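Local coordinates for protein amidase, hydantoinase/carbamoylase family (Burkholderia vietnamiensis, PDB 5I4M) that probably hydrolyses N-carbamoyl-L-amino acids, as a dizinc amidase of the peptidase M20 family, at residues D22-L36 with A409-H423. Residues are numbered along the deposited sequence; the frame is centred on the assembly and turned at random.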
ATOM      1  N   ASP A  22      16.562 -49.182  18.656  1.00 42.43           N
ATOM      2  CA  ASP A  22      16.343 -48.831  20.054  1.00 42.24           C
ATOM      3  C   ASP A  22      15.652 -47.477  20.148  1.00 38.87           C
ATOM      4  O   ASP A  22      16.264 -46.440  19.878  1.00 39.54           O
ATOM      5  CB  ASP A  22      17.671 -48.807  20.821  1.00 40.64           C
ATOM      6  CG  ASP A  22      17.489 -48.622  22.324  1.00 43.17           C
ATOM      7  OD1 ASP A  22      16.398 -48.219  22.773  1.00 42.83           O
ATOM      8  OD2 ASP A  22      18.458 -48.878  23.067  1.00 46.26           O
ATOM      9  N   THR A  23      14.385 -47.480  20.554  1.00 37.66           N
ATOM     10  CA  THR A  23      13.578 -46.271  20.627  1.00 32.40           C
ATOM     11  C   THR A  23      13.381 -45.785  22.056  1.00 31.60           C
ATOM     12  O   THR A  23      12.570 -44.884  22.281  1.00 31.10           O
ATOM     13  CB  THR A  23      12.221 -46.512  19.964  1.00 31.68           C
ATOM     14  OG1 THR A  23      11.610 -47.665  20.550  1.00 38.56           O
ATOM     15  CG2 THR A  23      12.393 -46.759  18.475  1.00 29.89           C
ATOM     16  N   SER A  24      14.107 -46.356  23.024  1.00 31.88           N
ATOM     17  CA  SER A  24      13.925 -45.966  24.422  1.00 35.13           C
ATOM     18  C   SER A  24      14.331 -44.517  24.667  1.00 34.72           C
ATOM     19  O   SER A  24      13.820 -43.878  25.594  1.00 31.52           O
ATOM     20  CB  SER A  24      14.720 -46.902  25.331  1.00 37.03           C
ATOM     21  OG  SER A  24      16.060 -47.010  24.890  1.00 41.69           O
ATOM     22  N   ILE A  25      15.239 -43.982  23.858  1.00 26.63           N
ATOM     23  CA  ILE A  25      15.617 -42.578  23.941  1.00 24.20           C
ATOM     24  C   ILE A  25      14.694 -41.804  23.006  1.00 23.01           C
ATOM     25  O   ILE A  25      14.842 -41.864  21.783  1.00 24.42           O
ATOM     26  CB  ILE A  25      17.089 -42.372  23.570  1.00 26.63           C
ATOM     27  CG1 ILE A  25      17.982 -43.227  24.470  1.00 31.95           C
ATOM     28  CG2 ILE A  25      17.463 -40.897  23.654  1.00 27.32           C
ATOM     29  CD1 ILE A  25      19.439 -43.154  24.102  1.00 33.30           C
ATOM     30  N   LYS A  26      13.732 -41.083  23.574  1.00 26.17           N
ATOM     31  CA  LYS A  26      12.733 -40.412  22.756  1.00 16.20           C
ATOM     32  C   LYS A  26      12.269 -39.147  23.462  1.00 15.47           C
ATOM     33  O   LYS A  26      12.484 -38.966  24.662  1.00 17.30           O
ATOM     34  CB  LYS A  26      11.546 -41.336  22.450  1.00 26.33           C
ATOM     35  CG  LYS A  26      10.917 -41.998  23.670  1.00 32.40           C
ATOM     36  CD  LYS A  26       9.739 -42.887  23.261  1.00 35.59           C
ATOM     37  CE  LYS A  26       8.968 -43.394  24.471  1.00 43.47           C
ATOM     38  NZ  LYS A  26       9.764 -44.354  25.284  1.00 48.17           N
ATOM     39  N   VAL A  27      11.640 -38.264  22.694  1.00 14.59           N
ATOM     40  CA  VAL A  27      11.253 -36.967  23.234  1.00 13.90           C
ATOM     41  C   VAL A  27       9.990 -37.110  24.074  1.00 14.29           C
ATOM     42  O   VAL A  27       9.281 -38.123  24.026  1.00 15.06           O
ATOM     43  CB  VAL A  27      11.058 -35.930  22.112  1.00 14.95           C
ATOM     44  CG1 VAL A  27      12.337 -35.776  21.308  1.00 15.98           C
ATOM     45  CG2 VAL A  27       9.907 -36.338  21.216  1.00 12.97           C
ATOM     46  N   ASP A  28       9.728 -36.080  24.875  1.00 13.96           N
ATOM     47  CA  ASP A  28       8.463 -35.911  25.587  1.00 17.49           C
ATOM     48  C   ASP A  28       7.562 -35.099  24.663  1.00 17.02           C
ATOM     49  O   ASP A  28       7.669 -33.874  24.597  1.00 15.50           O
ATOM     50  CB  ASP A  28       8.707 -35.211  26.923  1.00 20.27           C
ATOM     51  CG  ASP A  28       7.454 -35.091  27.782  1.00 21.96           C
ATOM     52  OD1 ASP A  28       6.328 -35.031  27.239  1.00 17.89           O
ATOM     53  OD2 ASP A  28       7.612 -35.037  29.022  1.00 22.44           O
ATOM     54  N   GLY A  29       6.681 -35.784  23.928  1.00 15.62           N
ATOM     55  CA  GLY A  29       5.905 -35.104  22.900  1.00 15.60           C
ATOM     56  C   GLY A  29       4.945 -34.066  23.455  1.00 15.88           C
ATOM     57  O   GLY A  29       4.723 -33.021  22.840  1.00 16.63           O
ATOM     58  N   ARG A  30       4.345 -34.346  24.612  1.00 14.03           N
ATOM     59  CA  ARG A  30       3.428 -33.378  25.202  1.00 13.71           C
ATOM     60  C   ARG A  30       4.174 -32.147  25.691  1.00 16.67           C
ATOM     61  O   ARG A  30       3.699 -31.018  25.518  1.00 18.32           O
ATOM     62  CB  ARG A  30       2.643 -34.014  26.351  1.00 24.15           C
ATOM     63  CG  ARG A  30       1.675 -33.036  27.003  1.00 31.71           C
ATOM     64  CD  ARG A  30       0.889 -33.657  28.145  1.00 40.63           C
ATOM     65  NE  ARG A  30       1.757 -34.174  29.198  1.00 48.58           N
ATOM     66  CZ  ARG A  30       1.311 -34.704  30.334  1.00 52.70           C
ATOM     67  NH1 ARG A  30       0.004 -34.774  30.565  1.00 53.19           N
ATOM     68  NH2 ARG A  30       2.167 -35.159  31.240  1.00 53.59           N
ATOM     69  N   ARG A  31       5.343 -32.343  26.302  1.00 15.14           N
ATOM     70  CA  ARG A  31       6.140 -31.202  26.736  1.00 13.74           C
ATOM     71  C   ARG A  31       6.473 -30.292  25.563  1.00 14.54           C
ATOM     72  O   ARG A  31       6.360 -29.066  25.668  1.00 14.74           O
ATOM     73  CB  ARG A  31       7.414 -31.688  27.420  1.00 16.08           C
ATOM     74  CG  ARG A  31       8.287 -30.565  27.962  1.00 12.71           C
ATOM     75  CD  ARG A  31       9.404 -31.140  28.824  1.00 15.72           C
ATOM     76  NE  ARG A  31      10.279 -32.030  28.064  1.00 15.81           N
ATOM     77  CZ  ARG A  31      11.136 -32.878  28.621  1.00 14.58           C
ATOM     78  NH1 ARG A  31      11.216 -32.954  29.944  1.00 16.94           N
ATOM     79  NH2 ARG A  31      11.901 -33.660  27.864  1.00 18.52           N
ATOM     80  N   LEU A  32       6.864 -30.880  24.425  1.00 12.05           N
ATOM     81  CA  LEU A  32       7.165 -30.090  23.237  1.00 10.70           C
ATOM     82  C   LEU A  32       5.917 -29.384  22.709  1.00 11.58           C
ATOM     83  O   LEU A  32       5.942 -28.183  22.427  1.00 10.33           O
ATOM     84  CB  LEU A  32       7.771 -30.997  22.162  1.00 10.64           C
ATOM     85  CG  LEU A  32       7.983 -30.356  20.785  1.00  9.96           C
ATOM     86  CD1 LEU A  32       8.827 -29.110  20.874  1.00 12.43           C
ATOM     87  CD2 LEU A  32       8.642 -31.381  19.854  1.00 12.77           C
ATOM     88  N   TRP A  33       4.814 -30.124  22.564  1.00 12.46           N
ATOM     89  CA  TRP A  33       3.569 -29.529  22.087  1.00 15.22           C
ATOM     90  C   TRP A  33       3.129 -28.375  22.977  1.00 16.78           C
ATOM     91  O   TRP A  33       2.757 -27.303  22.482  1.00 11.27           O
ATOM     92  CB  TRP A  33       2.467 -30.585  22.017  1.00 15.26           C
ATOM     93  CG  TRP A  33       1.168 -30.019  21.510  1.00 16.43           C
ATOM     94  CD1 TRP A  33       0.133 -29.523  22.261  1.00 19.97           C
ATOM     95  CD2 TRP A  33       0.777 -29.868  20.142  1.00 16.42           C
ATOM     96  NE1 TRP A  33      -0.880 -29.079  21.439  1.00 14.93           N
ATOM     97  CE2 TRP A  33      -0.504 -29.273  20.135  1.00 17.01           C
ATOM     98  CE3 TRP A  33       1.391 -30.170  18.917  1.00 15.14           C
ATOM     99  CZ2 TRP A  33      -1.191 -28.999  18.953  1.00 15.15           C
ATOM    100  CZ3 TRP A  33       0.708 -29.888  17.747  1.00 11.35           C
ATOM    101  CH2 TRP A  33      -0.566 -29.309  17.770  1.00 13.61           C
ATOM    102  N   ASP A  34       3.152 -28.577  24.299  1.00 14.72           N
ATOM    103  CA  ASP A  34       2.748 -27.503  25.203  1.00 13.40           C
ATOM    104  C   ASP A  34       3.671 -26.298  25.084  1.00 14.86           C
ATOM    105  O   ASP A  34       3.218 -25.155  25.207  1.00 12.88           O
ATOM    106  CB  ASP A  34       2.706 -28.003  26.649  1.00 13.89           C
ATOM    107  CG  ASP A  34       1.612 -29.030  26.879  1.00 22.11           C
ATOM    108  OD1 ASP A  34       0.718 -29.143  26.016  1.00 22.24           O
ATOM    109  OD2 ASP A  34       1.644 -29.714  27.926  1.00 23.35           O
ATOM    110  N   SER A  35       4.962 -26.522  24.833  1.00 14.37           N
ATOM    111  CA  SER A  35       5.837 -25.376  24.651  1.00 10.60           C
ATOM    112  C   SER A  35       5.469 -24.611  23.385  1.00 13.79           C
ATOM    113  O   SER A  35       5.543 -23.377  23.371  1.00 10.01           O
ATOM    114  CB  SER A  35       7.308 -25.808  24.641  1.00 11.11           C
ATOM    115  OG  SER A  35       7.678 -26.457  23.438  1.00 11.97           O
ATOM    116  N   LEU A  36       5.027 -25.319  22.336  1.00  9.63           N
ATOM    117  CA  LEU A  36       4.560 -24.640  21.130  1.00 11.02           C
ATOM    118  C   LEU A  36       3.295 -23.837  21.407  1.00 11.57           C
ATOM    119  O   LEU A  36       3.170 -22.693  20.959  1.00 10.09           O
ATOM    120  CB  LEU A  36       4.318 -25.650  20.009  1.00  9.01           C
ATOM    121  CG  LEU A  36       5.604 -26.098  19.317  1.00  9.46           C
ATOM    122  CD1 LEU A  36       5.430 -27.450  18.610  1.00 12.33           C
ATOM    123  CD2 LEU A  36       6.066 -25.048  18.311  1.00 10.91           C
ATOM    124  N   ALA A 409      -0.219 -28.340  12.349  1.00 10.36           N
ATOM    125  CA  ALA A 409       0.445 -29.640  12.337  1.00  9.33           C
ATOM    126  C   ALA A 409      -0.176 -30.501  13.427  1.00 11.11           C
ATOM    127  O   ALA A 409      -0.696 -29.982  14.415  1.00 12.71           O
ATOM    128  CB  ALA A 409       1.950 -29.510  12.560  1.00  8.99           C
ATOM    129  N   THR A 410      -0.137 -31.811  13.236  1.00 11.74           N
ATOM    130  CA  THR A 410      -0.691 -32.683  14.266  1.00 12.21           C
ATOM    131  C   THR A 410       0.339 -32.942  15.362  1.00 11.81           C
ATOM    132  O   THR A 410       1.546 -32.903  15.112  1.00 10.40           O
ATOM    133  CB  THR A 410      -1.114 -34.021  13.677  1.00 13.66           C
ATOM    134  OG1 THR A 410       0.059 -34.746  13.285  1.00 12.47           O
ATOM    135  CG2 THR A 410      -2.028 -33.816  12.483  1.00 12.17           C
ATOM    136  N   PRO A 411      -0.116 -33.233  16.581  1.00 12.41           N
ATOM    137  CA  PRO A 411       0.830 -33.670  17.624  1.00 13.59           C
ATOM    138  C   PRO A 411       1.718 -34.826  17.192  1.00 12.08           C
ATOM    139  O   PRO A 411       2.919 -34.832  17.502  1.00 11.13           O
ATOM    140  CB  PRO A 411      -0.105 -34.057  18.784  1.00 12.04           C
ATOM    141  CG  PRO A 411      -1.293 -33.147  18.600  1.00 12.10           C
ATOM    142  CD  PRO A 411      -1.473 -32.997  17.113  1.00 11.92           C
ATOM    143  N   ALA A 412       1.159 -35.804  16.467  1.00 11.60           N
ATOM    144  CA  ALA A 412       1.957 -36.925  15.972  1.00 11.62           C
ATOM    145  C   ALA A 412       3.121 -36.448  15.109  1.00 11.02           C
ATOM    146  O   ALA A 412       4.259 -36.901  15.288  1.00 10.95           O
ATOM    147  CB  ALA A 412       1.076 -37.897  15.188  1.00 12.01           C
ATOM    148  N   TRP A 413       2.854 -35.551  14.148  1.00 10.65           N
ATOM    149  CA  TRP A 413       3.931 -35.043  13.296  1.00 10.13           C
ATOM    150  C   TRP A 413       4.975 -34.302  14.111  1.00 14.57           C
ATOM    151  O   TRP A 413       6.179 -34.460  13.888  1.00 12.76           O
ATOM    152  CB  TRP A 413       3.378 -34.105  12.221  1.00  9.82           C
ATOM    153  CG  TRP A 413       2.511 -34.760  11.229  1.00 12.36           C
ATOM    154  CD1 TRP A 413       2.433 -36.102  10.938  1.00 11.68           C
ATOM    155  CD2 TRP A 413       1.574 -34.106  10.377  1.00 10.02           C
ATOM    156  NE1 TRP A 413       1.499 -36.311   9.954  1.00 10.70           N
ATOM    157  CE2 TRP A 413       0.955 -35.103   9.593  1.00 11.97           C
ATOM    158  CE3 TRP A 413       1.191 -32.767  10.201  1.00  9.77           C
ATOM    159  CZ2 TRP A 413      -0.024 -34.805   8.646  1.00 10.54           C
ATOM    160  CZ3 TRP A 413       0.207 -32.472   9.260  1.00 10.89           C
ATOM    161  CH2 TRP A 413      -0.391 -33.490   8.502  1.00 10.22           C
ATOM    162  N   ILE A 414       4.524 -33.437  15.021  1.00 11.41           N
ATOM    163  CA  ILE A 414       5.451 -32.638  15.819  1.00 10.80           C
ATOM    164  C   ILE A 414       6.380 -33.546  16.614  1.00  9.97           C
ATOM    165  O   ILE A 414       7.602 -33.365  16.617  1.00 12.95           O
ATOM    166  CB  ILE A 414       4.662 -31.677  16.732  1.00 11.84           C
ATOM    167  CG1 ILE A 414       3.954 -30.621  15.886  1.00  9.51           C
ATOM    168  CG2 ILE A 414       5.569 -31.008  17.770  1.00 11.01           C
ATOM    169  CD1 ILE A 414       4.922 -29.790  15.023  1.00  8.98           C
ATOM    170  N   GLU A 415       5.813 -34.560  17.274  1.00 13.12           N
ATOM    171  CA  GLU A 415       6.624 -35.474  18.071  1.00 10.77           C
ATOM    172  C   GLU A 415       7.574 -36.284  17.196  1.00 15.85           C
ATOM    173  O   GLU A 415       8.752 -36.454  17.542  1.00 10.62           O
ATOM    174  CB  GLU A 415       5.713 -36.398  18.891  1.00 12.42           C
ATOM    175  CG  GLU A 415       6.443 -37.469  19.681  1.00 11.75           C
ATOM    176  CD  GLU A 415       5.515 -38.227  20.601  1.00 17.55           C
ATOM    177  OE1 GLU A 415       5.960 -39.191  21.244  1.00 22.04           O
ATOM    178  OE2 GLU A 415       4.337 -37.843  20.690  1.00 23.76           O
ATOM    179  N   ALA A 416       7.091 -36.768  16.050  1.00 10.57           N
ATOM    180  CA  ALA A 416       7.925 -37.608  15.194  1.00 10.53           C
ATOM    181  C   ALA A 416       9.145 -36.850  14.696  1.00 10.85           C
ATOM    182  O   ALA A 416      10.261 -37.388  14.689  1.00 13.42           O
ATOM    183  CB  ALA A 416       7.120 -38.125  14.008  1.00 10.59           C
ATOM    184  N   GLY A 417       8.955 -35.609  14.257  1.00 10.08           N
ATOM    185  CA  GLY A 417      10.082 -34.849  13.741  1.00 10.53           C
ATOM    186  C   GLY A 417      11.134 -34.599  14.800  1.00 11.99           C
ATOM    187  O   GLY A 417      12.332 -34.612  14.513  1.00 11.37           O
ATOM    188  N   ALA A 418      10.697 -34.377  16.046  1.00 11.09           N
ATOM    189  CA  ALA A 418      11.632 -34.150  17.144  1.00 11.87           C
ATOM    190  C   ALA A 418      12.388 -35.418  17.515  1.00 12.71           C
ATOM    191  O   ALA A 418      13.554 -35.342  17.915  1.00 13.76           O
ATOM    192  CB  ALA A 418      10.889 -33.594  18.366  1.00 10.02           C
ATOM    193  N   ASN A 419      11.746 -36.588  17.409  1.00 11.47           N
ATOM    194  CA  ASN A 419      12.475 -37.837  17.618  1.00 10.75           C
ATOM    195  C   ASN A 419      13.563 -38.022  16.567  1.00 11.02           C
ATOM    196  O   ASN A 419      14.677 -38.470  16.877  1.00 12.91           O
ATOM    197  CB  ASN A 419      11.504 -39.017  17.611  1.00 12.33           C
ATOM    198  CG  ASN A 419      10.873 -39.250  18.971  1.00 14.05           C
ATOM    199  OD1 ASN A 419      11.498 -39.003  20.002  1.00 17.07           O
ATOM    200  ND2 ASN A 419       9.632 -39.727  18.982  1.00 12.62           N
ATOM    201  N   VAL A 420      13.264 -37.676  15.318  1.00 10.21           N
ATOM    202  CA  VAL A 420      14.261 -37.827  14.262  1.00 12.38           C
ATOM    203  C   VAL A 420      15.401 -36.838  14.469  1.00 12.94           C
ATOM    204  O   VAL A 420      16.582 -37.187  14.334  1.00 14.95           O
ATOM    205  CB  VAL A 420      13.583 -37.662  12.891  1.00 12.69           C
ATOM    206  CG1 VAL A 420      14.624 -37.574  11.782  1.00  9.68           C
ATOM    207  CG2 VAL A 420      12.620 -38.829  12.655  1.00 11.96           C
ATOM    208  N   LEU A 421      15.070 -35.593  14.811  1.00  9.65           N
ATOM    209  CA  LEU A 421      16.104 -34.611  15.125  1.00 12.69           C
ATOM    210  C   LEU A 421      16.974 -35.091  16.279  1.00  9.97           C
ATOM    211  O   LEU A 421      18.205 -35.024  16.218  1.00 12.77           O
ATOM    212  CB  LEU A 421      15.462 -33.265  15.471  1.00 10.03           C
ATOM    213  CG  LEU A 421      16.452 -32.168  15.868  1.00 11.31           C
ATOM    214  CD1 LEU A 421      17.275 -31.761  14.653  1.00  9.05           C
ATOM    215  CD2 LEU A 421      15.747 -30.948  16.482  1.00  9.33           C
ATOM    216  N   LEU A 422      16.338 -35.577  17.348  1.00 11.54           N
ATOM    217  CA  LEU A 422      17.064 -36.097  18.503  1.00 12.65           C
ATOM    218  C   LEU A 422      18.097 -37.136  18.097  1.00 10.93           C
ATOM    219  O   LEU A 422      19.268 -37.050  18.484  1.00 15.40           O
ATOM    220  CB  LEU A 422      16.076 -36.701  19.505  1.00 11.04           C
ATOM    221  CG  LEU A 422      16.656 -37.455  20.704  1.00 14.26           C
ATOM    222  CD1 LEU A 422      17.519 -36.528  21.559  1.00 14.07           C
ATOM    223  CD2 LEU A 422      15.535 -38.089  21.547  1.00 14.82           C
ATOM    224  N   HIS A 423      17.685 -38.135  17.318  1.00 11.27           N
ATOM    225  CA  HIS A 423      18.631 -39.201  17.019  1.00 11.20           C
ATOM    226  C   HIS A 423      19.638 -38.820  15.949  1.00 16.70           C
ATOM    227  O   HIS A 423      20.789 -39.274  16.012  1.00 18.00           O
ATOM    228  CB  HIS A 423      17.885 -40.477  16.666  1.00 14.57           C
ATOM    229  CG  HIS A 423      17.496 -41.240  17.888  1.00 17.05           C
ATOM    230  ND1 HIS A 423      18.303 -42.211  18.439  1.00 22.52           N
ATOM    231  CD2 HIS A 423      16.453 -41.090  18.739  1.00 16.88           C
ATOM    232  CE1 HIS A 423      17.738 -42.673  19.542  1.00 26.13           C
ATOM    233  NE2 HIS A 423      16.615 -42.009  19.746  1.00 22.50           N
TER
HETATM  234  O   HOH W   1       8.497 -39.826  21.910  1.00 19.90           O
HETATM  235  O   HOH W   2       5.722 -38.467  24.061  1.00 27.12           O
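Two side chains of helix 411-423, Asn419 and His423, hydrogen-bond to the backbone of the extended run that precedes helix 29-36. Asn419 OD1 accepts a hydrogen bond from Val27 N at 2.8 Å, the donor lying in the carbonyl plane of the side-chain amide, while ND2 also bonds to Tyr368. One turn on, the imidazole of His423 presents NE2 edge-on to Ile25 O at 2.7 Å, almost within its ring plane. An amide acceptor and a ring N-H donor thus meet one N-H and one C=O of the loop.

Water extends the polar seam: one molecule joins Val27 O, Asn419 ND2 and Glu415 OE1, and a second carries Gly29 N to the same carboxylate oxygen. Glu415 is extended, CG anti to the backbone N (chi1 175°), and runs past Gly29, whose lack of a side chain leaves room for it; Glu415 OE2 comes 3.9 Å from Gly29 CA.

Apolar groups fill the buried part. Val27 CG1 meets Ala418 and Leu422. Ala418 has only a small methyl, letting Leu32 CD2 approach Ala418 CB to a tight 3.5 Å. Branched Ile414 offers CG2 to Leu32 and Leu36, and CG1 to Trp33. At the outer end Pro411 CG lies over one face of the Trp33 six-membered ring, 3.8 Å from its centroid, a CH-pi contact, with Ala409 O at the ring edge.

The axes of helices 29-36 and 411-423 run at 113°, joining the chain's N-terminal segment to the last helix of the M20 zinc-binding domain.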